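PDB 6MVF: beta-galactosidase/beta-glucuronidase from Faecalibacterium prausnitzii L2-6, which binds flavin mononucleotide and works as a beta-glucuronidase of glycoside hydrolase family 2. Local coordinates for residues V48-T53 / G157-G162; A96-T101 / F153-G158; V581-R586 / D647-E652; V607-N612 / L638-D643. One frame throughout, in Å; residues are numbered along the deposited sequence.

Interaction 1: V48-T53 / G157-G162; sequences VTLPHT and GGLYRG
L50 and L159 meet where two loops of the sugar-binding domain, the jelly-roll beta-sandwich of family 2 glycoside hydrolases, pass each other; one leaves strand 46-48 and the other leads into strand 163-168. In each leucine CG stands anti to the carbonyl carbon (chi1 -67° in L159), and the two chains slant across one another with L50 CD1 3.9 Å from L159 CD1. The second branch, L50 CD2, lies 4.0 Å from L159 CB, while L50 CB rests on CA of G162 at 3.8 Å, a position without a side chain of its own. P51, entered through a cis peptide bond, turns its ring CB to the carbonyl of Y160. One residue on, H52 N donates to L159 O at 2.8 Å, fairly straight at 159°, yet arriving from above the carbonyl plane. The imidazole of H52 is engaged outside the pair, its ND1 bonded to Y73 OH. The Y160 ring leads away, and its OH bonds G115 O. A chi1 of 173° swings the T53 hydroxyl beside its own carbonyl carbon, where OG1 receives N55 N and donates to G157 O, a bond whose modelled 2.5 Å is doubtful.

Interaction 2: A96-T101 / F153-G158; sequences AALDAT and FTFYGG
L98 and F155 both hold CG anti to the carbonyl carbon (chi1 -63° and -51°), and L98 then runs on extended, so that its CD1 comes to 4.3 Å from F155 CD2, oblique to the phenyl ring. They lie beside a single antiparallel beta bridge in the jelly-roll sugar-binding domain, A97 with G158, a hydrogen-bonded pair in which each residue is both donor and acceptor. A97 N reaches G158 O at 3.0 Å in a nearly straight bond of 172°. In return G158 N meets A97 O at 3.0 Å, lying in the carbonyl plane and on a lone pair. The peptide between A97 and L98 is cis, and just beyond it L98 and D99 lie together opposite the single residue S139, which makes a classic beta bulge at the start of strand 99-104. The cis peptide and the bulge thus directly follow the bridge. On the loop side the aromatic residues pack on each other: F155 CE1 stands 4.0 Å above the plane of the F153 ring, offset toward its rim. F153 also meets the rings of H302 and Y337, and Y156 OH bonds D304 OD2, so this loop reaches residues of the TIM-barrel region. A97 turns its methyl toward the loop, against the carbonyl of Y156. Beside it the A97 carbonyl takes a further, weaker partner, a CA-H...O contact in which G157 CA lies 3.3 Å from A97 O.

Interaction 3: V581-R586 / D647-E652; sequences VHIAGR and DSITLE
This is a buried contact between two sheets, made by side chains and one side-chain-to-backbone bond, with no strand pairing between the two segments: edge strand 581-583 belongs to a three-stranded sheet, and 647-652 to a five-stranded one. Their axes approach to 6.6 Å and run at only 11° to each other. The carboxylate of D647 does the polar work, with OD2 accepting I583 N through its anti lone pair at 2.8 Å, almost straight at 172°. Its other oxygen, OD1, takes a weak bond from S648 N. The two sheets form the C-terminal beta-sandwich, and the acid lies between them. Beside it, water 1 accepts from R586 NH2 at 2.7 Å and lies 3.0 Å from D647 OD2. With D647 cut back to an alanine, the I583 N-H would probably lose its acceptor and water 1 one of its partners. The R586 guanidinium also forms a salt bridge with E223 of the second subunit, and its charge probably favours an ionised D647. Next to the acid, the I583 and I649 side chains lie at an angle to each other; a chi1 of 81° in I649 helps bring its CD1 to 3.6 Å from I583 CG2. I649 and T650 pair in parallel with a strand of the second subunit, while water 2 bridges R586 O to T650 O.

Interaction 4: V607-N612 / L638-D643; sequences VTLYCN and LMAVAD
L609 and A640 form the apolar centre, a non-hydrogen-bonded pair of two antiparallel strands with L609 CD1 3.9 Å from A640 CB. V607 adds its CG1 to the same methyl at 4.1 Å. Farther along this face C611, paired with L638 in the next non-hydrogen-bonded pair, brings SG to 4.1 Å from L638 CD1, a branch that L609 CD2 also approaches. The reverse face carries T608, Y610, M639 and V641. Here Y610 and M639 lie side by side and point the same way; M639 extends as far as SD and then bends, chi3 67°, which lays CE against Y610 CD1 at 3.7 Å. V641 comes in across the tyrosine, its CG2 at the ring edge and 3.8 Å from Y610 CE1. Replacing Y610 by an alanine is likely to leave M639 CE and V641 CG2 without the ring they touch and the methionine end freer to turn. Between the two faces runs the polar backbone. T608 and V641 exchange two bonds, nearly straight in both directions, and Y610 and M639 exchange two more, of which Y610 N to M639 O is the more bent at 146°. At the polar margin T608 OG1 is bonded to T618 OG1, while M639 packs on P241 of the second subunit. In the five-stranded sheet strand 606-611 lies between 614-620 and 635-641, which in turn adjoins 646-654; the face of L609 and A640 is covered by strands 596-602 and 624-629 of the other sheet.

The four contacts fall into two pairs, each with centres 10 Å apart. Interactions 1 and 2 share G157 and G158, so the loop before strand 163-168 is held from both 48-53 and 96-101 inside the sugar-binding domain. Interactions 3 and 4 lie in the C-terminal beta-sandwich: interaction 4 is nested within the span closed by interaction 3, and strands 635-641 and 646-654 are adjacent in one sheet, joined by backbone bonds, probably D647 O with A640 N and I649 O with L638 N. Between the pairs the chain passes through a further family 2 domain and the TIM barrel; interactions 2 and 4, about 51 Å apart between centres, lie on opposite sides of the chain's centre. All are away from the flavin site, and the second pair also borders another subunit.

Interaction 1: V48-T53 / G157-G162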
loop_
_atom_site.group_PDB
_atom_site.type_symbol
_atom_site.label_atom_id
_atom_site.label_comp_id
_atom_site.label_asym_id
_atom_site.label_seq_id
_atom_site.Cartn_x
_atom_site.Cartn_y
_atom_site.Cartn_z
ATOM N N VAL A 48 27.108 7.291 -4.777
ATOM C CA VAL A 48 25.972 7.422 -5.676
ATOM C C VAL A 48 25.080 6.207 -5.491
ATOM O O VAL A 48 25.529 5.134 -5.079
ATOM C CB VAL A 48 26.403 7.532 -7.164
ATOM C CG1 VAL A 48 27.327 8.743 -7.397
ATOM C CG2 VAL A 48 27.069 6.231 -7.634
ATOM N N THR A 49 23.806 6.380 -5.823
ATOM C CA THR A 49 22.875 5.270 -5.937
ATOM C C THR A 49 22.437 5.126 -7.392
ATOM O O THR A 49 22.224 6.125 -8.083
ATOM C CB THR A 49 21.682 5.487 -5.004
ATOM O OG1 THR A 49 22.147 5.464 -3.644
ATOM C CG2 THR A 49 20.645 4.398 -5.181
ATOM N N LEU A 50 22.360 3.875 -7.878
ATOM C CA LEU A 50 21.868 3.605 -9.232
ATOM C C LEU A 50 20.339 3.616 -9.269
ATOM O O LEU A 50 19.689 3.223 -8.295
ATOM C CB LEU A 50 22.361 2.253 -9.727
ATOM C CG LEU A 50 23.854 1.988 -9.609
ATOM C CD1 LEU A 50 24.181 0.668 -10.302
ATOM C CD2 LEU A 50 24.655 3.171 -10.168
ATOM N N PRO A 51 19.726 4.022 -10.403
ATOM C CA PRO A 51 20.270 4.481 -11.694
ATOM C C PRO A 51 21.073 5.751 -11.633
ATOM O O PRO A 51 20.699 6.668 -10.917
ATOM C CB PRO A 51 19.012 4.719 -12.551
ATOM C CG PRO A 51 17.877 4.714 -11.603
ATOM C CD PRO A 51 18.273 3.798 -10.495
ATOM N N HIS A 52 22.151 5.820 -12.412
ATOM C CA HIS A 52 23.036 6.966 -12.314
ATOM C C HIS A 52 23.686 7.292 -13.648
ATOM O O HIS A 52 24.073 6.405 -14.413
ATOM C CB HIS A 52 24.129 6.730 -11.266
ATOM C CG HIS A 52 25.076 7.876 -11.148
ATOM N ND1 HIS A 52 26.264 7.932 -11.844
ATOM C CD2 HIS A 52 24.981 9.043 -10.463
ATOM C CE1 HIS A 52 26.871 9.074 -11.575
ATOM N NE2 HIS A 52 26.115 9.766 -10.740
ATOM N N THR A 53 23.810 8.581 -13.909
ATOM C CA THR A 53 24.695 9.069 -14.949
ATOM C C THR A 53 25.431 10.281 -14.415
ATOM O O THR A 53 24.854 11.091 -13.688
ATOM C CB THR A 53 23.950 9.457 -16.227
ATOM O OG1 THR A 53 24.881 10.078 -17.127
ATOM C CG2 THR A 53 22.784 10.411 -15.924
ATOM N N GLY A 157 26.652 9.221 -19.839
ATOM C CA GLY A 157 27.512 8.129 -19.432
ATOM C C GLY A 157 27.054 7.501 -18.128
ATOM O O GLY A 157 26.416 8.142 -17.301
ATOM N N GLY A 158 27.377 6.226 -17.959
ATOM C CA GLY A 158 27.206 5.595 -16.670
ATOM C C GLY A 158 26.240 4.432 -16.617
ATOM O O GLY A 158 25.847 3.866 -17.644
ATOM N N LEU A 159 25.868 4.064 -15.390
ATOM C CA LEU A 159 25.004 2.917 -15.119
ATOM C C LEU A 159 23.583 3.430 -14.882
ATOM O O LEU A 159 23.093 3.495 -13.755
ATOM C CB LEU A 159 25.534 2.145 -13.916
ATOM C CG LEU A 159 26.859 1.422 -14.051
ATOM C CD1 LEU A 159 27.235 0.830 -12.708
ATOM C CD2 LEU A 159 26.729 0.339 -15.120
ATOM N N TYR A 160 22.912 3.810 -15.963
ATOM C CA TYR A 160 21.712 4.627 -15.824
ATOM C C TYR A 160 20.431 3.792 -15.677
ATOM O O TYR A 160 19.333 4.360 -15.663
ATOM C CB TYR A 160 21.614 5.609 -16.999
ATOM C CG TYR A 160 21.442 4.935 -18.323
ATOM C CD1 TYR A 160 22.537 4.525 -19.070
ATOM C CD2 TYR A 160 20.165 4.685 -18.826
ATOM C CE1 TYR A 160 22.357 3.888 -20.302
ATOM C CE2 TYR A 160 19.972 4.059 -20.037
ATOM C CZ TYR A 160 21.059 3.661 -20.780
ATOM O OH TYR A 160 20.833 3.029 -21.994
ATOM N N ARG A 161 20.559 2.461 -15.547
ATOM C CA ARG A 161 19.427 1.566 -15.337
ATOM C C ARG A 161 19.566 0.658 -14.123
ATOM O O ARG A 161 18.596 -0.033 -13.782
ATOM C CB ARG A 161 19.192 0.674 -16.568
ATOM C CG ARG A 161 18.687 1.417 -17.797
ATOM C CD ARG A 161 18.285 0.467 -18.928
ATOM N NE ARG A 161 17.921 1.260 -20.087
ATOM C CZ ARG A 161 18.053 0.882 -21.355
ATOM N NH1 ARG A 161 18.540 -0.315 -21.660
ATOM N NH2 ARG A 161 17.704 1.728 -22.322
ATOM N N GLY A 162 20.734 0.625 -13.474
ATOM C CA GLY A 162 20.966 -0.217 -12.319
ATOM C C GLY A 162 21.605 -1.535 -12.701
ATOM O O GLY A 162 21.846 -1.833 -13.873
#

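Interaction 2: A96-T101 / F153-G158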
loop_
_atom_site.group_PDB
_atom_site.type_symbol
_atom_site.label_atom_id
_atom_site.label_comp_id
_atom_site.label_asym_id
_atom_site.label_seq_id
_atom_site.Cartn_x
_atom_site.Cartn_y
_atom_site.Cartn_z
ATOM N N ALA A 96 25.123 0.004 -19.720
ATOM C CA ALA A 96 26.332 0.726 -19.339
ATOM C C ALA A 96 26.745 1.590 -20.526
ATOM O O ALA A 96 27.264 1.078 -21.524
ATOM C CB ALA A 96 27.452 -0.233 -18.924
ATOM N N ALA A 97 26.530 2.895 -20.412
ATOM C CA ALA A 97 26.718 3.807 -21.531
ATOM C C ALA A 97 28.115 4.408 -21.455
ATOM O O ALA A 97 28.413 5.131 -20.500
ATOM C CB ALA A 97 25.649 4.896 -21.489
ATOM N N LEU A 98 28.975 4.129 -22.449
ATOM C CA LEU A 98 28.696 3.381 -23.682
ATOM C C LEU A 98 29.427 2.037 -23.780
ATOM O O LEU A 98 29.086 1.183 -24.598
ATOM C CB LEU A 98 29.114 4.213 -24.882
ATOM C CG LEU A 98 28.373 5.518 -25.067
ATOM C CD1 LEU A 98 28.995 6.280 -26.235
ATOM C CD2 LEU A 98 26.887 5.230 -25.307
ATOM N N ASP A 99 30.453 1.885 -22.946
ATOM C CA ASP A 99 31.449 0.826 -23.032
ATOM C C ASP A 99 31.813 0.455 -21.606
ATOM O O ASP A 99 31.957 1.345 -20.765
ATOM C CB ASP A 99 32.683 1.319 -23.803
ATOM C CG ASP A 99 33.588 0.193 -24.276
ATOM O OD1 ASP A 99 33.308 -0.984 -23.953
ATOM O OD2 ASP A 99 34.592 0.488 -24.978
ATOM N N ALA A 100 31.938 -0.841 -21.315
ATOM C CA ALA A 100 32.044 -1.255 -19.922
ATOM C C ALA A 100 33.008 -2.419 -19.734
ATOM O O ALA A 100 33.205 -3.245 -20.630
ATOM C CB ALA A 100 30.681 -1.640 -19.343
ATOM N N THR A 101 33.598 -2.473 -18.535
ATOM C CA THR A 101 34.397 -3.604 -18.070
ATOM C C THR A 101 33.976 -3.929 -16.647
ATOM O O THR A 101 33.918 -3.031 -15.802
ATOM C CB THR A 101 35.907 -3.298 -18.104
ATOM O OG1 THR A 101 36.324 -3.038 -19.451
ATOM C CG2 THR A 101 36.688 -4.487 -17.573
ATOM N N PHE A 153 21.610 14.309 -29.726
ATOM C CA PHE A 153 21.185 13.979 -28.371
ATOM C C PHE A 153 22.403 13.557 -27.575
ATOM O O PHE A 153 23.368 13.013 -28.124
ATOM C CB PHE A 153 20.086 12.882 -28.306
ATOM C CG PHE A 153 20.551 11.484 -28.655
ATOM C CD1 PHE A 153 20.574 11.051 -29.974
ATOM C CD2 PHE A 153 20.912 10.584 -27.661
ATOM C CE1 PHE A 153 20.981 9.749 -30.305
ATOM C CE2 PHE A 153 21.322 9.281 -27.980
ATOM C CZ PHE A 153 21.364 8.868 -29.308
ATOM N N THR A 154 22.334 13.825 -26.275
ATOM C CA THR A 154 23.442 13.583 -25.361
ATOM C C THR A 154 23.657 12.086 -25.095
ATOM O O THR A 154 22.706 11.318 -24.915
ATOM C CB THR A 154 23.167 14.338 -24.060
ATOM O OG1 THR A 154 22.953 15.717 -24.371
ATOM C CG2 THR A 154 24.324 14.213 -23.084
ATOM N N PHE A 155 24.930 11.682 -25.073
ATOM C CA PHE A 155 25.333 10.317 -24.733
ATOM C C PHE A 155 25.646 10.273 -23.245
ATOM O O PHE A 155 26.803 10.259 -22.822
ATOM C CB PHE A 155 26.557 9.875 -25.530
ATOM C CG PHE A 155 26.445 10.072 -27.004
ATOM C CD1 PHE A 155 25.209 10.229 -27.624
ATOM C CD2 PHE A 155 27.582 10.091 -27.777
ATOM C CE1 PHE A 155 25.124 10.416 -28.993
ATOM C CE2 PHE A 155 27.502 10.277 -29.128
ATOM C CZ PHE A 155 26.276 10.438 -29.744
ATOM N N TYR A 156 24.593 10.256 -22.439
ATOM C CA TYR A 156 24.748 10.211 -20.990
ATOM C C TYR A 156 25.570 8.996 -20.582
ATOM O O TYR A 156 25.233 7.864 -20.939
ATOM C CB TYR A 156 23.374 10.160 -20.328
ATOM C CG TYR A 156 22.435 11.289 -20.676
ATOM C CD1 TYR A 156 22.543 12.536 -20.050
ATOM C CD2 TYR A 156 21.412 11.102 -21.611
ATOM C CE1 TYR A 156 21.672 13.571 -20.360
ATOM C CE2 TYR A 156 20.534 12.134 -21.926
ATOM C CZ TYR A 156 20.665 13.358 -21.290
ATOM O OH TYR A 156 19.788 14.361 -21.591
ATOM N N GLY A 157 26.652 9.221 -19.839
ATOM C CA GLY A 157 27.512 8.129 -19.432
ATOM C C GLY A 157 27.054 7.501 -18.128
ATOM O O GLY A 157 26.416 8.142 -17.301
ATOM N N GLY A 158 27.377 6.226 -17.959
ATOM C CA GLY A 158 27.206 5.595 -16.670
ATOM C C GLY A 158 26.240 4.432 -16.617
ATOM O O GLY A 158 25.847 3.866 -17.644
#

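Interaction 3: V581-R586 / D647-E652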
loop_
_atom_site.group_PDB
_atom_site.type_symbol
_atom_site.label_atom_id
_atom_site.label_comp_id
_atom_site.label_asym_id
_atom_site.label_seq_id
_atom_site.Cartn_x
_atom_site.Cartn_y
_atom_site.Cartn_z
ATOM N N VAL A 581 -11.926 20.151 -24.750
ATOM C CA VAL A 581 -11.968 21.460 -25.390
ATOM C C VAL A 581 -10.879 22.315 -24.754
ATOM O O VAL A 581 -10.775 22.391 -23.525
ATOM C CB VAL A 581 -13.364 22.115 -25.290
ATOM C CG1 VAL A 581 -13.728 22.437 -23.862
ATOM C CG2 VAL A 581 -13.418 23.367 -26.155
ATOM N N HIS A 582 -10.057 22.948 -25.599
ATOM C CA HIS A 582 -8.835 23.622 -25.163
ATOM C C HIS A 582 -8.688 24.950 -25.880
ATOM O O HIS A 582 -8.669 24.993 -27.119
ATOM C CB HIS A 582 -7.598 22.765 -25.422
ATOM C CG HIS A 582 -6.329 23.386 -24.931
ATOM N ND1 HIS A 582 -5.523 24.171 -25.734
ATOM C CD2 HIS A 582 -5.726 23.340 -23.721
ATOM C CE1 HIS A 582 -4.477 24.576 -25.039
ATOM N NE2 HIS A 582 -4.573 24.081 -23.817
ATOM N N ILE A 583 -8.579 26.022 -25.098
ATOM C CA ILE A 583 -8.276 27.346 -25.624
ATOM C C ILE A 583 -6.761 27.511 -25.688
ATOM O O ILE A 583 -6.069 27.448 -24.662
ATOM C CB ILE A 583 -8.917 28.457 -24.781
ATOM C CG1 ILE A 583 -10.440 28.262 -24.699
ATOM C CG2 ILE A 583 -8.590 29.806 -25.418
ATOM C CD1 ILE A 583 -11.113 29.081 -23.625
ATOM N N ALA A 584 -6.251 27.712 -26.902
ATOM C CA ALA A 584 -4.835 27.911 -27.149
ATOM C C ALA A 584 -4.405 29.318 -26.740
ATOM O O ALA A 584 -5.219 30.243 -26.629
ATOM C CB ALA A 584 -4.521 27.681 -28.623
ATOM N N GLY A 585 -3.102 29.466 -26.496
ATOM C CA GLY A 585 -2.502 30.767 -26.294
ATOM C C GLY A 585 -2.568 31.335 -24.893
ATOM O O GLY A 585 -2.391 32.550 -24.739
ATOM N N ARG A 586 -2.784 30.500 -23.864
ATOM C CA ARG A 586 -2.866 31.020 -22.500
ATOM C C ARG A 586 -1.567 31.725 -22.077
ATOM O O ARG A 586 -1.611 32.675 -21.280
ATOM C CB ARG A 586 -3.207 29.893 -21.518
ATOM C CG ARG A 586 -2.009 29.027 -21.249
ATOM C CD ARG A 586 -2.233 27.908 -20.286
ATOM N NE ARG A 586 -3.249 26.953 -20.696
ATOM C CZ ARG A 586 -3.487 25.834 -20.021
ATOM N NH1 ARG A 586 -2.766 25.564 -18.937
ATOM N NH2 ARG A 586 -4.441 24.998 -20.410
ATOM N N ASP A 647 -13.837 25.104 -21.198
ATOM C CA ASP A 647 -12.509 25.586 -20.865
ATOM C C ASP A 647 -12.583 27.074 -20.561
ATOM O O ASP A 647 -13.481 27.769 -21.037
ATOM C CB ASP A 647 -11.499 25.318 -21.988
ATOM C CG ASP A 647 -10.048 25.495 -21.519
ATOM O OD1 ASP A 647 -9.792 25.477 -20.274
ATOM O OD2 ASP A 647 -9.174 25.661 -22.400
ATOM N N SER A 648 -11.634 27.553 -19.757
ATOM C CA SER A 648 -11.637 28.936 -19.303
ATOM C C SER A 648 -10.209 29.405 -19.060
ATOM O O SER A 648 -9.431 28.733 -18.375
ATOM C CB SER A 648 -12.470 29.104 -18.023
ATOM O OG SER A 648 -12.144 30.318 -17.351
ATOM N N ILE A 649 -9.859 30.551 -19.641
ATOM C CA ILE A 649 -8.588 31.199 -19.372
ATOM C C ILE A 649 -8.838 32.695 -19.195
ATOM O O ILE A 649 -9.917 33.215 -19.481
ATOM C CB ILE A 649 -7.551 30.939 -20.480
ATOM C CG1 ILE A 649 -7.784 31.868 -21.667
ATOM C CG2 ILE A 649 -7.594 29.474 -20.929
ATOM C CD1 ILE A 649 -6.840 31.596 -22.807
ATOM N N THR A 650 -7.823 33.389 -18.703
ATOM C CA THR A 650 -7.889 34.829 -18.520
ATOM C C THR A 650 -6.814 35.486 -19.369
ATOM O O THR A 650 -5.648 35.068 -19.342
ATOM C CB THR A 650 -7.720 35.215 -17.051
ATOM O OG1 THR A 650 -8.748 34.585 -16.275
ATOM C CG2 THR A 650 -7.813 36.723 -16.902
ATOM N N LEU A 651 -7.218 36.483 -20.140
ATOM C CA LEU A 651 -6.321 37.270 -20.966
ATOM C C LEU A 651 -6.413 38.723 -20.528
ATOM O O LEU A 651 -7.391 39.138 -19.892
ATOM C CB LEU A 651 -6.662 37.130 -22.455
ATOM C CG LEU A 651 -6.430 35.724 -23.053
ATOM C CD1 LEU A 651 -6.644 35.722 -24.552
ATOM C CD2 LEU A 651 -5.040 35.151 -22.718
ATOM N N GLU A 652 -5.359 39.481 -20.832
ATOM C CA GLU A 652 -5.299 40.908 -20.543
ATOM C C GLU A 652 -5.139 41.671 -21.849
ATOM O O GLU A 652 -4.200 41.411 -22.612
ATOM C CB GLU A 652 -4.149 41.237 -19.589
ATOM C CG GLU A 652 -4.209 42.668 -19.017
ATOM C CD GLU A 652 -2.955 43.083 -18.223
ATOM O OE1 GLU A 652 -1.991 42.283 -18.158
ATOM O OE2 GLU A 652 -2.931 44.223 -17.677
HETATM O O HOH W 1 -6.273 26.195 -22.053
HETATM O O HOH W 2 -3.480 33.611 -19.288
#

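Interaction 4: V607-N612 / L638-D643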
loop_
_atom_site.group_PDB
_atom_site.type_symbol
_atom_site.label_atom_id
_atom_site.label_comp_id
_atom_site.label_asym_id
_atom_site.label_seq_id
_atom_site.Cartn_x
_atom_site.Cartn_y
_atom_site.Cartn_z
ATOM N N VAL A 607 -18.331 24.751 -30.990
ATOM C CA VAL A 607 -17.725 25.491 -29.898
ATOM C C VAL A 607 -18.399 26.849 -29.858
ATOM O O VAL A 607 -18.567 27.497 -30.901
ATOM C CB VAL A 607 -16.195 25.634 -30.078
ATOM C CG1 VAL A 607 -15.608 26.721 -29.140
ATOM C CG2 VAL A 607 -15.493 24.289 -29.866
ATOM N N THR A 608 -18.814 27.264 -28.666
ATOM C CA THR A 608 -19.274 28.624 -28.424
ATOM C C THR A 608 -18.273 29.301 -27.510
ATOM O O THR A 608 -17.938 28.757 -26.460
ATOM C CB THR A 608 -20.672 28.656 -27.800
ATOM O OG1 THR A 608 -21.644 28.319 -28.794
ATOM C CG2 THR A 608 -20.990 30.035 -27.274
ATOM N N LEU A 609 -17.792 30.478 -27.918
ATOM C CA LEU A 609 -16.822 31.242 -27.150
ATOM C C LEU A 609 -17.500 32.385 -26.403
ATOM O O LEU A 609 -18.389 33.052 -26.935
ATOM C CB LEU A 609 -15.723 31.801 -28.056
ATOM C CG LEU A 609 -14.540 32.362 -27.259
ATOM C CD1 LEU A 609 -13.910 31.279 -26.326
ATOM C CD2 LEU A 609 -13.513 32.973 -28.199
ATOM N N TYR A 610 -17.063 32.619 -25.172
ATOM C CA TYR A 610 -17.560 33.726 -24.372
ATOM C C TYR A 610 -16.407 34.596 -23.893
ATOM O O TYR A 610 -15.319 34.100 -23.581
ATOM C CB TYR A 610 -18.343 33.239 -23.153
ATOM C CG TYR A 610 -19.621 32.532 -23.476
ATOM C CD1 TYR A 610 -19.669 31.139 -23.555
ATOM C CD2 TYR A 610 -20.791 33.251 -23.683
ATOM C CE1 TYR A 610 -20.846 30.480 -23.847
ATOM C CE2 TYR A 610 -21.978 32.603 -23.980
ATOM C CZ TYR A 610 -21.996 31.217 -24.060
ATOM O OH TYR A 610 -23.175 30.589 -24.341
ATOM N N CYS A 611 -16.676 35.898 -23.815
ATOM C CA CYS A 611 -15.710 36.883 -23.344
ATOM C C CYS A 611 -16.391 37.735 -22.277
ATOM O O CYS A 611 -17.300 38.511 -22.589
ATOM C CB CYS A 611 -15.206 37.746 -24.494
ATOM S SG CYS A 611 -13.738 38.690 -24.074
ATOM N N ASN A 612 -15.962 37.573 -21.023
ATOM C CA ASN A 612 -16.606 38.190 -19.860
ATOM C C ASN A 612 -18.118 37.974 -19.883
ATOM O O ASN A 612 -18.907 38.895 -19.653
ATOM C CB ASN A 612 -16.260 39.675 -19.763
ATOM C CG ASN A 612 -14.796 39.902 -19.440
ATOM O OD1 ASN A 612 -14.159 39.068 -18.772
ATOM N ND2 ASN A 612 -14.248 41.025 -19.917
ATOM N N LEU A 638 -12.058 34.209 -20.910
ATOM C CA LEU A 638 -12.416 33.504 -22.134
ATOM C C LEU A 638 -12.899 32.111 -21.751
ATOM O O LEU A 638 -12.165 31.339 -21.122
ATOM C CB LEU A 638 -11.247 33.434 -23.117
ATOM C CG LEU A 638 -10.882 34.676 -23.958
ATOM C CD1 LEU A 638 -12.025 35.088 -24.842
ATOM C CD2 LEU A 638 -10.478 35.829 -23.075
ATOM N N MET A 639 -14.148 31.812 -22.093
ATOM C CA MET A 639 -14.733 30.513 -21.813
ATOM C C MET A 639 -15.224 29.888 -23.109
ATOM O O MET A 639 -16.047 30.480 -23.816
ATOM C CB MET A 639 -15.881 30.621 -20.806
ATOM C CG MET A 639 -16.455 29.252 -20.486
ATOM S SD MET A 639 -17.708 29.300 -19.224
ATOM C CE MET A 639 -19.027 30.200 -20.032
ATOM N N ALA A 640 -14.719 28.697 -23.416
ATOM C CA ALA A 640 -15.149 27.939 -24.583
ATOM C C ALA A 640 -16.013 26.776 -24.112
ATOM O O ALA A 640 -15.595 25.995 -23.249
ATOM C CB ALA A 640 -13.961 27.451 -25.407
ATOM N N VAL A 641 -17.227 26.693 -24.658
ATOM C CA VAL A 641 -18.213 25.679 -24.318
ATOM C C VAL A 641 -18.351 24.760 -25.521
ATOM O O VAL A 641 -18.880 25.157 -26.567
ATOM C CB VAL A 641 -19.565 26.299 -23.943
ATOM C CG1 VAL A 641 -20.581 25.207 -23.687
ATOM C CG2 VAL A 641 -19.418 27.186 -22.722
ATOM N N ALA A 642 -17.850 23.539 -25.393
ATOM C CA ALA A 642 -18.107 22.535 -26.413
ATOM C C ALA A 642 -19.409 21.854 -26.030
ATOM O O ALA A 642 -20.394 22.542 -25.754
ATOM C CB ALA A 642 -16.939 21.560 -26.534
ATOM N N ASP A 643 -19.450 20.529 -25.970
ATOM C CA ASP A 643 -20.736 19.921 -25.650
ATOM C C ASP A 643 -20.840 19.700 -24.147
ATOM O O ASP A 643 -21.506 20.471 -23.448
ATOM C CB ASP A 643 -20.930 18.624 -26.429
ATOM C CG ASP A 643 -22.277 17.975 -26.160
ATOM O OD1 ASP A 643 -22.425 16.757 -26.418
ATOM O OD2 ASP A 643 -23.185 18.687 -25.671
#